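Local coordinates for protein glucosamine-6-phosphate deaminase (Thermotoga maritima, PDB 1J5X) that belongs to the SIS-domain family of alpha/beta proteins, its single chain holding two parallel beta sheets flanked by helices, at residues A[128-133]-A[144-149]. Sequence-based numbering, arbitrary orientation.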
loop_
_atom_site.group_PDB
_atom_site.type_symbol
_atom_site.label_atom_id
_atom_site.label_comp_id
_atom_site.label_asym_id
_atom_site.label_seq_id
_atom_site.Cartn_x
_atom_site.Cartn_y
_atom_site.Cartn_z
ATOM N N HIS A 128 2.121 -14.892 -21.282
ATOM C CA HIS A 128 1.715 -14.746 -19.886
ATOM C C HIS A 128 0.220 -14.387 -19.908
ATOM O O HIS A 128 -0.185 -13.545 -20.705
ATOM C CB HIS A 128 2.502 -13.616 -19.214
ATOM C CG HIS A 128 3.876 -14.020 -18.796
ATOM N ND1 HIS A 128 4.967 -14.360 -19.524
ATOM C CD2 HIS A 128 4.225 -14.190 -17.480
ATOM C CE1 HIS A 128 5.946 -14.733 -18.634
ATOM N NE2 HIS A 128 5.475 -14.621 -17.407
ATOM N N ARG A 129 -0.596 -15.045 -19.101
ATOM C CA ARG A 129 -2.011 -14.690 -19.025
ATOM C C ARG A 129 -2.120 -13.519 -18.025
ATOM O O ARG A 129 -1.489 -13.526 -16.934
ATOM C CB ARG A 129 -2.839 -15.880 -18.572
ATOM C CG ARG A 129 -4.326 -15.524 -18.518
ATOM C CD ARG A 129 -5.224 -16.699 -18.270
ATOM N NE ARG A 129 -5.092 -17.721 -19.301
ATOM C CZ ARG A 129 -6.010 -18.675 -19.495
ATOM N NH1 ARG A 129 -7.112 -18.713 -18.722
ATOM N NH2 ARG A 129 -5.840 -19.594 -20.451
ATOM N N THR A 130 -2.897 -12.500 -18.391
ATOM C CA THR A 130 -3.019 -11.327 -17.549
ATOM C C THR A 130 -4.328 -11.136 -16.828
ATOM O O THR A 130 -5.445 -11.369 -17.375
ATOM C CB THR A 130 -2.722 -10.020 -18.361
ATOM O OG1 THR A 130 -3.750 -9.872 -19.394
ATOM C CG2 THR A 130 -1.348 -10.116 -19.061
ATOM N N ILE A 131 -4.207 -10.693 -15.577
ATOM C CA ILE A 131 -5.367 -10.402 -14.766
ATOM C C ILE A 131 -5.433 -8.890 -14.643
ATOM O O ILE A 131 -4.480 -8.259 -14.192
ATOM C CB ILE A 131 -5.258 -11.015 -13.368
ATOM C CG1 ILE A 131 -5.351 -12.560 -13.475
ATOM C CG2 ILE A 131 -6.366 -10.456 -12.476
ATOM C CD1 ILE A 131 -4.747 -13.232 -12.211
ATOM N N GLY A 132 -6.585 -8.302 -15.024
ATOM C CA GLY A 132 -6.689 -6.862 -14.984
ATOM C C GLY A 132 -7.323 -6.298 -13.739
ATOM O O GLY A 132 -8.540 -6.262 -13.627
ATOM N N ILE A 133 -6.523 -5.772 -12.815
ATOM C CA ILE A 133 -7.113 -5.226 -11.598
ATOM C C ILE A 133 -7.402 -3.740 -11.815
ATOM O O ILE A 133 -6.464 -2.964 -11.990
ATOM C CB ILE A 133 -6.137 -5.354 -10.440
ATOM C CG1 ILE A 133 -5.780 -6.837 -10.230
ATOM C CG2 ILE A 133 -6.693 -4.694 -9.148
ATOM C CD1 ILE A 133 -6.921 -7.709 -9.702
ATOM N N GLU A 144 -8.958 -5.303 -22.184
ATOM C CA GLU A 144 -7.775 -5.913 -22.851
ATOM C C GLU A 144 -7.009 -6.986 -22.078
ATOM O O GLU A 144 -6.165 -7.685 -22.657
ATOM C CB GLU A 144 -6.830 -4.795 -23.263
ATOM C CG GLU A 144 -7.393 -3.988 -24.477
ATOM C CD GLU A 144 -6.727 -2.630 -24.656
ATOM O OE1 GLU A 144 -5.490 -2.546 -24.512
ATOM O OE2 GLU A 144 -7.443 -1.611 -24.953
ATOM N N SER A 145 -7.306 -7.114 -20.793
ATOM C CA SER A 145 -6.618 -8.130 -20.005
ATOM C C SER A 145 -7.339 -9.443 -20.291
ATOM O O SER A 145 -8.504 -9.444 -20.731
ATOM C CB SER A 145 -6.691 -7.783 -18.519
ATOM O OG SER A 145 -8.046 -7.706 -18.033
ATOM N N ASP A 146 -6.666 -10.565 -20.058
ATOM C CA ASP A 146 -7.273 -11.858 -20.261
ATOM C C ASP A 146 -8.377 -12.168 -19.257
ATOM O O ASP A 146 -9.378 -12.808 -19.606
ATOM C CB ASP A 146 -6.229 -12.972 -20.142
ATOM C CG ASP A 146 -5.238 -12.974 -21.276
ATOM O OD1 ASP A 146 -5.669 -12.837 -22.433
ATOM O OD2 ASP A 146 -4.024 -13.127 -21.029
ATOM N N LEU A 147 -8.203 -11.704 -18.016
ATOM C CA LEU A 147 -9.116 -11.997 -16.918
ATOM C C LEU A 147 -9.297 -10.707 -16.120
ATOM O O LEU A 147 -8.514 -10.376 -15.203
ATOM C CB LEU A 147 -8.489 -13.083 -15.999
ATOM C CG LEU A 147 -8.251 -14.482 -16.592
ATOM C CD1 LEU A 147 -7.363 -15.313 -15.671
ATOM C CD2 LEU A 147 -9.576 -15.180 -16.797
ATOM N N PRO A 148 -10.297 -9.915 -16.491
ATOM C CA PRO A 148 -10.511 -8.673 -15.761
ATOM C C PRO A 148 -11.082 -8.935 -14.383
ATOM O O PRO A 148 -11.830 -9.878 -14.190
ATOM C CB PRO A 148 -11.493 -7.904 -16.667
ATOM C CG PRO A 148 -12.250 -9.035 -17.332
ATOM C CD PRO A 148 -11.166 -10.007 -17.689
ATOM N N LEU A 149 -10.714 -8.104 -13.425
ATOM C CA LEU A 149 -11.206 -8.234 -12.065
ATOM C C LEU A 149 -11.493 -6.808 -11.668
ATOM O O LEU A 149 -10.613 -6.091 -11.193
ATOM C CB LEU A 149 -10.110 -8.831 -11.142
ATOM C CG LEU A 149 -10.461 -8.856 -9.646
ATOM C CD1 LEU A 149 -11.910 -9.335 -9.459
ATOM C CD2 LEU A 149 -9.472 -9.768 -8.893
HETATM O O HOH W 1 -2.495 -14.088 -22.887
#
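Asp146 OD2 is gripped twice: the backbone N of Thr130 donates to it at 2.9 Å, reaching its anti side 19° out of the carboxylate plane, and a water donates to it as well, bridging it to His128 O. In the parallel register the carboxylate seems to stand in for the carbonyl that would be expected to receive this N-H. Thr130 returns the grip, its OG1 accepting from Asp146 N at 3.1 Å. With chi1 at 64°, OG1 sits between its own backbone N and carbonyl carbon and faces the start of the incoming strand; the same oxygen also bonds to Asn120 of helix 114-125. Beyond this exchange regular parallel pairing takes over. Leu147 N donates to Thr130 O, Gly132 N to Leu147 O at 2.8 Å, and Leu149 N to Gly132 O.

Arg129 runs across Asp146 at about a right angle without forming a salt bridge: its CG lies 3.5 Å from Asp146 OD2, and its CD rests on Leu147 CD1. On the face that carries Leu147, Ile131 CG1 meets Leu147 CD1 loosely, while Ile133 and Leu149 lie side by side, tightly packed where Ile133 CD1 comes to 3.4 Å from Leu149 CD2. Ser145 presses CB and OG against Gly132, its hydroxyl bonded to Leu141 O.

Strand 147-150 is one of the two edge strands of the five-stranded parallel sheet, joined to strand 128-134 through helix 140-144 in a beta-alpha-beta unit. The reciprocal Thr130–Asp146 bonds, together with the backbone pairing, are consistent with a well-defined register just after that helix, and the nearby arginine probably favours a charged Asp146 carboxylate.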